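Long-range contacts in homoprotocatechuate 2,3-dioxygenase (Brevibacterium fuscum, PDB 4Z6M), which probably catalyses the iron(II)-dependent extradiol cleavage of the aromatic ring of homoprotocatechuate by molecular oxygen, at a facial triad of two histidines and one carboxylate: residues A[92-97]-A[116-121]; A[75-80]-A[124-129]; A[227-232]-A[254-259]; A[33-38]-A[258-263]. The protein carries 1 engineered substitution. All blocks are in the same frame, centred on the assembly; numbering follows the deposited sequence.

How the contacts relate
The four contacts fall into two touching pairs; contacts 1 and 2 lie on the opposite side of the chain's centre from contact 3. Contacts 1 and 2, centres 11 Å apart, belong to the first glyoxalase/dioxygenase family region, where strands 115-119 and 125-129 are beta-sheet neighbours; contact 1 closes between the two segments of contact 2. A salt bridge from Arg-117 to Glu-127 ties them. Contacts 3 and 4, also 11 Å apart, both use strand 254-259, and Lys-231 reaches the carbonyls of Asp-37 and Val-38. Contacts 2 and 3 are 26 Å apart, centre to centre. Contact 4 ties the two family regions together, beside the strand bearing iron ligand Glu-267.

Contact 1 of 4, residues A[92-97]-A[116-121]; sequences AYYQEL and LRVEDP
Helix 84-96, which covers one face of the mixed beta sheet of the first glyoxalase/dioxygenase family region, packs here against strand 115-119 and the turn after it in a buried, apolar contact, made without any hydrogen bond between 92-97 and 116-121. Tyr-94 carries most of it. Its ring lies flat against Val-118, whose CG2 sits over the ring centre, 3.9 Å from the centroid and 9° off the normal, a CH-pi contact. The second methyl, CG1, meets the root of the ring, 3.9 Å from Tyr-94 CG. With chi1 at -79°, the Tyr-94 ring leans to the side of its own backbone N and lies across the valine at about a right angle. The far half of the ring meets the turn: Tyr-94 CE1 is 3.9 Å from Pro-121 CD, which comes in at the ring edge, and the same atom touches CB of Asp-120. Three residues on, Leu-97 CD1 rests 4.1 Å from Pro-121 CG, so Pro-121 meets both Tyr-94 and Leu-97. Beyond the ring, the phenol OH of Tyr-94 and OD2 of Asp-120 both hydrogen-bond to Tyr-169 OH, and Asp-120 OD1 takes the backbone N-H groups of Leu-122 and Phe-124. Around this core, Val-118 also packs on Tyr-126 of strand 125-129 and Thr-101 of strand 101-104, while Leu-116 packs against Val-87, Ala-90 and Glu-91 of the same helix.

Contact 2 of 4, residues A[75-80]-A[124-129]; sequences KAMAFR and FPYEFF
Two side chains of strand 75-80 meet the ring of Tyr-126: an edge of Phe-79 over its face and the thioether of Met-77 along its edge. Phe-79 CE2 stands above the ring centre, 3.8 Å from Tyr-126 CE2, with the planes at 63° in an edge-to-face pair. Met-77 has its CG between backbone N and carbonyl carbon (chi1 46°), which brings that atom to 3.4 Å from Tyr-126 CD1. Its SD lies 4.8 Å from the Tyr-126 centroid and also touches the Phe-124 ring obliquely, giving two Met-aromatic contacts. The strands are parallel neighbours in the mixed beta sheet of the first glyoxalase/dioxygenase family region, in register from Met-77 with Tyr-126 to Arg-80 with Phe-129; before this, Lys-75 and Ala-76 both face Glu-22 in a classic beta bulge. Met-77 N bonds to Pro-125 O and its carbonyl accepts from Glu-127 N; Phe-79 N reaches Glu-127 O at 2.8 Å, while Phe-129 N to Phe-79 O, 3.3 Å, is weak. Arg-80 CA lies over a face of the Phe-129 ring, offset toward the rim, a CH-pi contact. Tyr-126 OH hydrogen-bonds to Gln-158. Met-77, Phe-79, Tyr-126 and Phe-128 share one face, while Arg-80 and Glu-127 lie with Ala-78 and Phe-129 on the other. There Arg-80 NH1 forms salt bridges to Asp-277 and Asp-279 of the second subunit, and Glu-127 a salt bridge to Arg-117 and a hydrogen bond to Tyr-20 OH, which probably keeps both buried groups ionised.

Contact 3 of 4, residues A[227-232]-A[254-259]; sequences QICDKM and FYLYIL
Helix 222-234 covers strand 254-259 in the helix-on-sheet packing of the beta-alpha-beta-beta-beta modules of the glyoxalase/dioxygenase superfamily. The two short axes approach to 10.2 Å and run at 31° to each other. Carbon-carbon contacts form the first group. Ile-228 presents its CG2 methyl to Leu-256 CD2 at 3.9 Å, the side chains passing at a slant, and the same methyl stands at the limit of contact with Ile-258 CD1. Ile-228 also leans on Ile-268 of neighbouring strand 265-270, next to iron ligand Glu-267. No hydrogen bond joins the two segments; the Asp-230 carboxylate instead makes a salt bridge to Arg-247 and a hydrogen bond to Trp-296, and its backbone O a hydrogen bond to Trp-295, all of the fourth subunit. Sulfur contacts make up the second group. Met-232, its chain bent at the last torsion (chi3 73°), lays SD against Ile-258 CG2 at 3.7 Å, and its CE methyl touches the same branch. The thiol of Cys-229 fits against both methyls of Leu-256, with SG 3.5 Å from CD1 and 3.6 Å from CD2.

Contact 4 of 4, residues A[33-38]-A[258-263]; sequences NFYVDV and ILDPDN
Tyr-35 and Phe-34, successive residues of helix 28-38, both close on Asp-260, one by a hydrogen bond and the other by a ring face. Tyr-35 OH donates to Asp-260 OD2 at 2.7 Å, meeting the oxygen on its anti side and 30° out of the carboxylate plane; ring and carboxylate are turned 79° apart. Phe-34 covers the backbone of the aspartate: Asp-260 CA lies over its face, 3.7 Å from the centroid, offset toward the rim, and Asp-260 CB is 3.5 Å from Phe-34 CE2. At the tip of the ring, Phe-34 CZ touches Ile-258 CD1 at 3.7 Å, and CE1 comes close to the carbonyl of Leu-259. The base of the side chain is met by Pro-261, whose CD is 3.7 Å from Phe-34 CB. Phe-34 holds its ring out toward the strand end because CG is anti to the backbone N (chi1 -177°), and its CD2 in turn lies over the centre of the Tyr-35 ring, so the neighbouring rings pack on each other. Helix 28-38 of the first family region is thereby joined to the end of strand 254-259 and its turn in the second. Further out, the type I turn from Asp-260 to Asn-263 is closed by Asn-263 N bonding to Asp-260 O, which Arg-240 also binds. On the helix side a wider pi-type turn carries Val-38 N to Asn-33 O. OD2 of the buried carboxylate is bound by the phenol, OD1 by weak bonds from the amides of Asp-262 and His-264; together these may favour its charged form.

Contact 1 of 4, residues A[92-97]-A[116-121]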
# COMPACT_ATOMS: atom_id res chain seq x y z
N ALA A 92 20.91 -23.56 34.63
CA ALA A 92 20.83 -23.41 36.09
C ALA A 92 19.43 -22.99 36.54
O ALA A 92 18.92 -23.46 37.55
CB ALA A 92 21.85 -22.39 36.60
N TYR A 93 18.81 -22.11 35.77
CA TYR A 93 17.49 -21.59 36.10
C TYR A 93 16.44 -22.71 36.05
O TYR A 93 15.68 -22.91 37.00
CB TYR A 93 17.14 -20.48 35.12
CG TYR A 93 15.92 -19.65 35.46
CD1 TYR A 93 16.04 -18.51 36.23
CD2 TYR A 93 14.67 -19.95 34.91
CE1 TYR A 93 14.95 -17.70 36.50
CE2 TYR A 93 13.57 -19.16 35.21
CZ TYR A 93 13.72 -18.03 35.98
OH TYR A 93 12.64 -17.22 36.26
N TYR A 94 16.43 -23.47 34.96
CA TYR A 94 15.46 -24.53 34.81
C TYR A 94 15.73 -25.73 35.73
O TYR A 94 14.80 -26.39 36.17
CB TYR A 94 15.30 -24.94 33.35
CG TYR A 94 14.42 -23.96 32.59
CD1 TYR A 94 13.03 -24.05 32.68
CD2 TYR A 94 14.96 -22.89 31.87
CE1 TYR A 94 12.21 -23.14 32.03
CE2 TYR A 94 14.15 -21.99 31.22
CZ TYR A 94 12.79 -22.12 31.29
OH TYR A 94 12.02 -21.21 30.62
N GLN A 95 17.00 -25.98 36.04
CA GLN A 95 17.33 -27.01 37.04
C GLN A 95 16.80 -26.60 38.41
O GLN A 95 16.25 -27.43 39.13
CB GLN A 95 18.82 -27.32 37.04
CG GLN A 95 19.18 -28.15 35.82
CD GLN A 95 20.67 -28.42 35.66
OE1 GLN A 95 21.52 -27.71 36.22
NE2 GLN A 95 20.99 -29.43 34.86
N GLU A 96 16.91 -25.32 38.75
CA GLU A 96 16.34 -24.85 40.01
C GLU A 96 14.81 -24.97 40.05
O GLU A 96 14.25 -25.27 41.11
CB GLU A 96 16.78 -23.44 40.34
CG GLU A 96 16.34 -23.04 41.75
CD GLU A 96 16.82 -21.69 42.20
OE1 GLU A 96 17.80 -21.16 41.62
OE2 GLU A 96 16.20 -21.16 43.16
N LEU A 97 14.15 -24.75 38.91
CA LEU A 97 12.71 -25.01 38.79
C LEU A 97 12.30 -26.48 38.81
O LEU A 97 11.10 -26.79 38.81
CB LEU A 97 12.16 -24.38 37.51
CG LEU A 97 12.15 -22.85 37.44
CD1 LEU A 97 11.81 -22.37 36.03
CD2 LEU A 97 11.20 -22.27 38.48
N LEU A 116 20.31 -25.52 24.87
CA LEU A 116 19.60 -26.17 25.97
C LEU A 116 18.14 -26.32 25.58
O LEU A 116 17.49 -25.31 25.28
CB LEU A 116 19.70 -25.31 27.22
CG LEU A 116 18.95 -25.87 28.44
CD1 LEU A 116 19.77 -26.98 29.07
CD2 LEU A 116 18.64 -24.76 29.42
N ARG A 117 17.62 -27.54 25.64
CA ARG A 117 16.19 -27.74 25.58
C ARG A 117 15.68 -28.15 26.94
O ARG A 117 16.37 -28.84 27.71
CB ARG A 117 15.82 -28.77 24.52
CG ARG A 117 15.99 -28.19 23.12
CD ARG A 117 15.47 -29.07 22.01
NE ARG A 117 15.70 -28.42 20.73
CZ ARG A 117 15.21 -28.83 19.56
NH1 ARG A 117 14.48 -29.93 19.47
NH2 ARG A 117 15.46 -28.11 18.46
N VAL A 118 14.46 -27.70 27.23
CA VAL A 118 13.84 -27.94 28.53
C VAL A 118 12.39 -28.31 28.34
O VAL A 118 11.76 -27.86 27.38
CB VAL A 118 13.98 -26.74 29.47
CG1 VAL A 118 15.41 -26.28 29.57
CG2 VAL A 118 13.11 -25.58 29.03
N GLU A 119 11.87 -29.15 29.23
CA GLU A 119 10.43 -29.29 29.42
C GLU A 119 10.01 -28.31 30.49
O GLU A 119 10.27 -28.53 31.68
CB GLU A 119 10.07 -30.73 29.84
CG GLU A 119 10.31 -31.74 28.75
CD GLU A 119 10.17 -33.19 29.20
OE1 GLU A 119 9.61 -33.45 30.30
OE2 GLU A 119 10.64 -34.08 28.44
N ASP A 120 9.40 -27.20 30.07
CA ASP A 120 9.24 -26.08 30.99
C ASP A 120 8.06 -26.34 31.93
O ASP A 120 7.36 -27.37 31.79
CB ASP A 120 9.18 -24.74 30.24
CG ASP A 120 7.79 -24.29 29.85
OD1 ASP A 120 6.80 -25.06 29.81
OD2 ASP A 120 7.70 -23.07 29.55
N PRO A 121 7.85 -25.46 32.92
CA PRO A 121 6.79 -25.72 33.92
C PRO A 121 5.36 -25.83 33.37
O PRO A 121 4.46 -26.35 34.06
CB PRO A 121 6.91 -24.53 34.86
CG PRO A 121 8.31 -24.08 34.74
CD PRO A 121 8.68 -24.31 33.31

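Contact 2 of 4, residues A[75-80]-A[124-129]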
# COMPACT_ATOMS: atom_id res chain seq x y z
N LYS A 75 8.01 -29.59 18.20
CA LYS A 75 9.17 -30.23 18.83
C LYS A 75 9.97 -29.28 19.71
O LYS A 75 10.44 -29.67 20.78
CB LYS A 75 10.07 -30.89 17.76
CG LYS A 75 11.22 -31.71 18.32
CD LYS A 75 11.78 -32.68 17.31
CE LYS A 75 12.96 -33.41 17.93
NZ LYS A 75 13.22 -34.71 17.27
N ALA A 76 10.08 -28.01 19.29
CA ALA A 76 10.79 -27.02 20.10
C ALA A 76 10.42 -25.62 19.65
O ALA A 76 10.31 -25.36 18.45
CB ALA A 76 12.28 -27.18 19.99
N MET A 77 10.25 -24.75 20.64
CA MET A 77 10.17 -23.31 20.39
C MET A 77 11.40 -22.67 20.98
O MET A 77 11.68 -22.84 22.16
CB MET A 77 8.85 -22.73 20.94
CG MET A 77 8.47 -23.16 22.32
SD MET A 77 6.72 -22.88 22.75
CE MET A 77 6.42 -21.41 22.05
N ALA A 78 12.18 -22.01 20.12
CA ALA A 78 13.53 -21.59 20.47
C ALA A 78 13.61 -20.09 20.59
O ALA A 78 13.11 -19.34 19.73
CB ALA A 78 14.53 -22.07 19.42
N PHE A 79 14.31 -19.66 21.65
CA PHE A 79 14.62 -18.27 21.91
C PHE A 79 16.12 -18.09 21.88
O PHE A 79 16.86 -18.91 22.44
CB PHE A 79 14.10 -17.86 23.28
CG PHE A 79 12.62 -18.02 23.44
CD1 PHE A 79 11.76 -17.00 23.09
CD2 PHE A 79 12.07 -19.20 23.91
CE1 PHE A 79 10.39 -17.13 23.22
CE2 PHE A 79 10.69 -19.35 24.05
CZ PHE A 79 9.84 -18.32 23.69
N ARG A 80 16.59 -17.05 21.20
CA ARG A 80 18.00 -16.70 21.24
C ARG A 80 18.30 -15.88 22.49
O ARG A 80 17.52 -15.00 22.86
CB ARG A 80 18.44 -15.98 19.98
CG ARG A 80 19.94 -16.02 19.77
CD ARG A 80 20.41 -15.41 18.47
NE ARG A 80 21.81 -15.69 18.30
CZ ARG A 80 22.67 -14.95 17.61
NH1 ARG A 80 22.30 -13.86 16.96
NH2 ARG A 80 23.94 -15.32 17.59
N PHE A 124 5.99 -27.10 27.92
CA PHE A 124 6.41 -26.73 26.58
C PHE A 124 7.90 -27.00 26.38
O PHE A 124 8.70 -26.79 27.29
CB PHE A 124 6.11 -25.27 26.28
CG PHE A 124 4.67 -25.01 26.04
CD1 PHE A 124 3.83 -24.75 27.11
CD2 PHE A 124 4.13 -25.03 24.77
CE1 PHE A 124 2.48 -24.52 26.91
CE2 PHE A 124 2.79 -24.82 24.56
CZ PHE A 124 1.97 -24.54 25.64
N PRO A 125 8.27 -27.43 25.17
CA PRO A 125 9.66 -27.69 24.83
C PRO A 125 10.31 -26.38 24.39
O PRO A 125 10.22 -26.00 23.21
CB PRO A 125 9.57 -28.71 23.70
CG PRO A 125 8.27 -28.42 23.04
CD PRO A 125 7.34 -27.90 24.12
N TYR A 126 10.94 -25.70 25.32
CA TYR A 126 11.69 -24.48 25.02
C TYR A 126 13.13 -24.81 24.69
O TYR A 126 13.73 -25.70 25.31
CB TYR A 126 11.67 -23.53 26.22
CG TYR A 126 10.47 -22.61 26.38
CD1 TYR A 126 9.30 -22.74 25.63
CD2 TYR A 126 10.55 -21.55 27.26
CE1 TYR A 126 8.25 -21.82 25.77
CE2 TYR A 126 9.51 -20.64 27.41
CZ TYR A 126 8.36 -20.78 26.67
OH TYR A 126 7.35 -19.85 26.80
N GLU A 127 13.72 -24.08 23.72
CA GLU A 127 15.16 -24.11 23.51
C GLU A 127 15.75 -22.72 23.75
O GLU A 127 15.14 -21.72 23.38
CB GLU A 127 15.53 -24.56 22.09
CG GLU A 127 17.04 -24.63 21.87
CD GLU A 127 17.43 -25.12 20.48
OE1 GLU A 127 17.42 -26.37 20.25
OE2 GLU A 127 17.73 -24.26 19.62
N PHE A 128 16.93 -22.68 24.35
CA PHE A 128 17.74 -21.48 24.48
C PHE A 128 19.09 -21.75 23.84
O PHE A 128 19.74 -22.78 24.11
CB PHE A 128 17.92 -21.13 25.94
CG PHE A 128 16.62 -20.89 26.64
CD1 PHE A 128 16.02 -19.64 26.58
CD2 PHE A 128 15.94 -21.93 27.25
CE1 PHE A 128 14.79 -19.41 27.17
CE2 PHE A 128 14.71 -21.71 27.85
CZ PHE A 128 14.14 -20.45 27.81
N PHE A 129 19.52 -20.82 23.00
CA PHE A 129 20.82 -20.94 22.31
C PHE A 129 21.36 -19.53 22.06
O PHE A 129 20.56 -18.58 21.97
CB PHE A 129 20.67 -21.70 20.99
CG PHE A 129 20.00 -20.89 19.91
CD1 PHE A 129 18.62 -20.88 19.82
CD2 PHE A 129 20.74 -20.06 19.07
CE1 PHE A 129 17.99 -20.07 18.88
CE2 PHE A 129 20.11 -19.27 18.12
CZ PHE A 129 18.74 -19.28 18.02

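Contact 3 of 4, residues A[227-232]-A[254-259]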
# COMPACT_ATOMS: atom_id res chain seq x y z
N GLN A 227 -2.42 -10.26 -0.27
CA GLN A 227 -1.95 -11.12 -1.35
C GLN A 227 -1.93 -12.59 -0.97
O GLN A 227 -2.18 -13.45 -1.82
CB GLN A 227 -0.58 -10.68 -1.85
CG GLN A 227 0.18 -11.71 -2.65
CD GLN A 227 -0.46 -12.15 -3.96
OE1 GLN A 227 -1.37 -11.52 -4.51
NE2 GLN A 227 0.09 -13.21 -4.53
N ILE A 228 -1.58 -12.90 0.27
CA ILE A 228 -1.56 -14.31 0.68
C ILE A 228 -2.97 -14.87 0.53
O ILE A 228 -3.16 -15.99 0.03
CB ILE A 228 -1.01 -14.48 2.10
CG1 ILE A 228 0.45 -14.05 2.16
CG2 ILE A 228 -1.18 -15.91 2.59
CD1 ILE A 228 1.04 -13.90 3.54
N CYS A 229 -3.97 -14.12 0.99
CA CYS A 229 -5.36 -14.53 0.80
C CYS A 229 -5.72 -14.71 -0.66
O CYS A 229 -6.29 -15.73 -1.05
CB CYS A 229 -6.29 -13.48 1.43
SG CYS A 229 -6.11 -13.24 3.19
N ASP A 230 -5.33 -13.72 -1.47
CA ASP A 230 -5.65 -13.77 -2.89
C ASP A 230 -5.01 -15.00 -3.56
O ASP A 230 -5.66 -15.65 -4.40
CB ASP A 230 -5.17 -12.50 -3.57
CG ASP A 230 -5.98 -11.26 -3.20
OD1 ASP A 230 -7.18 -11.38 -2.89
OD2 ASP A 230 -5.40 -10.15 -3.34
N LYS A 231 -3.76 -15.28 -3.21
CA LYS A 231 -3.04 -16.42 -3.76
C LYS A 231 -3.71 -17.75 -3.36
O LYS A 231 -3.85 -18.65 -4.19
CB LYS A 231 -1.58 -16.40 -3.34
CG LYS A 231 -0.76 -17.51 -3.95
CD LYS A 231 0.72 -17.37 -3.62
CE LYS A 231 1.57 -18.39 -4.35
NZ LYS A 231 3.00 -18.25 -4.00
N MET A 232 -4.14 -17.83 -2.11
CA MET A 232 -4.79 -19.03 -1.64
C MET A 232 -6.14 -19.21 -2.34
O MET A 232 -6.50 -20.35 -2.69
CB MET A 232 -4.89 -19.06 -0.11
CG MET A 232 -3.52 -19.18 0.55
SD MET A 232 -3.53 -19.10 2.34
CE MET A 232 -4.22 -20.72 2.69
N PHE A 254 -2.26 -5.81 11.90
CA PHE A 254 -3.06 -6.39 10.82
C PHE A 254 -2.66 -7.89 10.76
O PHE A 254 -1.49 -8.21 10.95
CB PHE A 254 -2.75 -5.64 9.52
CG PHE A 254 -3.74 -5.88 8.41
CD1 PHE A 254 -4.87 -5.13 8.33
CD2 PHE A 254 -3.50 -6.83 7.44
CE1 PHE A 254 -5.77 -5.34 7.30
CE2 PHE A 254 -4.41 -7.05 6.43
CZ PHE A 254 -5.54 -6.29 6.37
N TYR A 255 -3.62 -8.78 10.53
CA TYR A 255 -3.39 -10.20 10.74
C TYR A 255 -4.15 -11.10 9.79
O TYR A 255 -5.15 -10.69 9.16
CB TYR A 255 -3.77 -10.57 12.19
CG TYR A 255 -5.26 -10.65 12.44
CD1 TYR A 255 -5.97 -11.80 12.17
CD2 TYR A 255 -5.98 -9.56 12.94
CE1 TYR A 255 -7.33 -11.89 12.38
CE2 TYR A 255 -7.34 -9.64 13.15
CZ TYR A 255 -8.03 -10.80 12.86
OH TYR A 255 -9.38 -10.90 13.11
N LEU A 256 -3.71 -12.36 9.78
CA LEU A 256 -4.34 -13.43 9.04
C LEU A 256 -3.95 -14.74 9.71
O LEU A 256 -2.79 -14.87 10.11
CB LEU A 256 -3.84 -13.45 7.59
CG LEU A 256 -4.39 -14.56 6.68
CD1 LEU A 256 -5.89 -14.43 6.46
CD2 LEU A 256 -3.61 -14.60 5.39
N TYR A 257 -4.87 -15.70 9.83
CA TYR A 257 -4.50 -17.05 10.28
C TYR A 257 -4.80 -18.08 9.19
O TYR A 257 -5.91 -18.12 8.66
CB TYR A 257 -5.25 -17.45 11.55
CG TYR A 257 -4.99 -16.53 12.72
CD1 TYR A 257 -3.89 -16.69 13.57
CD2 TYR A 257 -5.83 -15.44 12.95
CE1 TYR A 257 -3.67 -15.84 14.63
CE2 TYR A 257 -5.61 -14.59 13.99
CZ TYR A 257 -4.53 -14.78 14.82
OH TYR A 257 -4.36 -13.91 15.84
N ILE A 258 -3.80 -18.91 8.88
CA ILE A 258 -3.91 -19.95 7.90
C ILE A 258 -3.46 -21.27 8.52
O ILE A 258 -2.80 -21.29 9.58
CB ILE A 258 -3.13 -19.60 6.60
CG1 ILE A 258 -1.64 -19.48 6.89
CG2 ILE A 258 -3.70 -18.32 5.98
CD1 ILE A 258 -0.80 -19.10 5.70
N LEU A 259 -3.78 -22.35 7.83
CA LEU A 259 -3.50 -23.71 8.34
C LEU A 259 -2.58 -24.47 7.39
O LEU A 259 -2.90 -24.61 6.23
CB LEU A 259 -4.80 -24.50 8.55
CG LEU A 259 -5.80 -23.84 9.50
CD1 LEU A 259 -7.09 -24.60 9.44
CD2 LEU A 259 -5.27 -23.75 10.92

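Contact 4 of 4, residues A[33-38]-A[258-263]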
# COMPACT_ATOMS: atom_id res chain seq x y z
N ASN A 33 5.60 -27.73 -0.06
CA ASN A 33 4.77 -27.01 -1.02
C ASN A 33 4.06 -25.83 -0.34
O ASN A 33 3.93 -24.75 -0.93
CB ASN A 33 3.77 -27.96 -1.68
CG ASN A 33 2.83 -27.25 -2.63
OD1 ASN A 33 1.66 -27.07 -2.32
ND2 ASN A 33 3.33 -26.85 -3.79
N PHE A 34 3.60 -26.02 0.89
CA PHE A 34 2.91 -24.95 1.61
C PHE A 34 3.90 -23.84 1.98
O PHE A 34 3.67 -22.66 1.69
CB PHE A 34 2.25 -25.52 2.86
CG PHE A 34 1.44 -24.51 3.66
CD1 PHE A 34 0.17 -24.15 3.24
CD2 PHE A 34 1.94 -23.96 4.83
CE1 PHE A 34 -0.59 -23.24 3.98
CE2 PHE A 34 1.18 -23.06 5.57
CZ PHE A 34 -0.08 -22.71 5.14
N TYR A 35 4.98 -24.19 2.68
CA TYR A 35 5.84 -23.16 3.23
C TYR A 35 6.75 -22.48 2.21
O TYR A 35 7.08 -21.29 2.36
CB TYR A 35 6.69 -23.71 4.37
CG TYR A 35 5.87 -24.00 5.62
CD1 TYR A 35 5.52 -22.98 6.48
CD2 TYR A 35 5.47 -25.28 5.94
CE1 TYR A 35 4.77 -23.22 7.62
CE2 TYR A 35 4.73 -25.53 7.08
CZ TYR A 35 4.38 -24.50 7.92
OH TYR A 35 3.64 -24.69 9.04
N VAL A 36 7.17 -23.23 1.19
CA VAL A 36 8.05 -22.69 0.16
C VAL A 36 7.22 -22.19 -1.01
O VAL A 36 7.33 -21.02 -1.40
CB VAL A 36 9.12 -23.71 -0.31
CG1 VAL A 36 9.99 -23.12 -1.41
CG2 VAL A 36 9.98 -24.12 0.87
N ASP A 37 6.43 -23.05 -1.64
CA ASP A 37 5.75 -22.63 -2.87
C ASP A 37 4.61 -21.68 -2.61
O ASP A 37 4.48 -20.68 -3.31
CB ASP A 37 5.31 -23.82 -3.71
CG ASP A 37 6.48 -24.65 -4.15
OD1 ASP A 37 7.53 -24.06 -4.48
OD2 ASP A 37 6.34 -25.87 -4.16
N VAL A 38 3.78 -21.96 -1.60
CA VAL A 38 2.68 -21.04 -1.31
C VAL A 38 3.17 -19.81 -0.58
O VAL A 38 2.94 -18.70 -1.05
CB VAL A 38 1.52 -21.72 -0.56
CG1 VAL A 38 0.41 -20.72 -0.26
CG2 VAL A 38 0.99 -22.92 -1.35
N ILE A 258 -3.80 -18.91 8.88
CA ILE A 258 -3.91 -19.95 7.90
C ILE A 258 -3.46 -21.27 8.52
O ILE A 258 -2.80 -21.29 9.58
CB ILE A 258 -3.13 -19.60 6.60
CG1 ILE A 258 -1.64 -19.48 6.89
CG2 ILE A 258 -3.70 -18.32 5.98
CD1 ILE A 258 -0.80 -19.10 5.70
N LEU A 259 -3.78 -22.35 7.83
CA LEU A 259 -3.50 -23.71 8.34
C LEU A 259 -2.58 -24.47 7.39
O LEU A 259 -2.90 -24.61 6.23
CB LEU A 259 -4.80 -24.50 8.55
CG LEU A 259 -5.80 -23.84 9.50
CD1 LEU A 259 -7.09 -24.60 9.44
CD2 LEU A 259 -5.27 -23.75 10.92
N ASP A 260 -1.49 -25.02 7.92
CA ASP A 260 -0.57 -25.84 7.11
C ASP A 260 -1.16 -27.25 6.90
O ASP A 260 -2.25 -27.54 7.41
CB ASP A 260 0.85 -25.79 7.70
CG ASP A 260 1.17 -26.92 8.69
OD1 ASP A 260 0.26 -27.64 9.13
OD2 ASP A 260 2.39 -27.06 9.02
N PRO A 261 -0.45 -28.12 6.17
CA PRO A 261 -1.04 -29.41 5.84
C PRO A 261 -1.33 -30.33 7.03
O PRO A 261 -2.19 -31.20 6.91
CB PRO A 261 -0.03 -30.00 4.85
CG PRO A 261 0.53 -28.78 4.17
CD PRO A 261 0.70 -27.81 5.29
N ASP A 262 -0.61 -30.13 8.14
CA ASP A 262 -0.85 -30.86 9.39
C ASP A 262 -1.73 -30.09 10.37
O ASP A 262 -1.82 -30.45 11.54
CB ASP A 262 0.48 -31.19 10.05
CG ASP A 262 1.22 -32.29 9.31
OD1 ASP A 262 0.71 -33.41 9.26
OD2 ASP A 262 2.27 -32.00 8.74
N ASN A 263 -2.38 -29.04 9.86
CA ASN A 263 -3.23 -28.14 10.65
C ASN A 263 -2.47 -27.24 11.62
O ASN A 263 -3.11 -26.52 12.39
CB ASN A 263 -4.36 -28.92 11.37
CG ASN A 263 -5.19 -29.77 10.40
OD1 ASN A 263 -5.43 -29.36 9.26
ND2 ASN A 263 -5.63 -30.94 10.85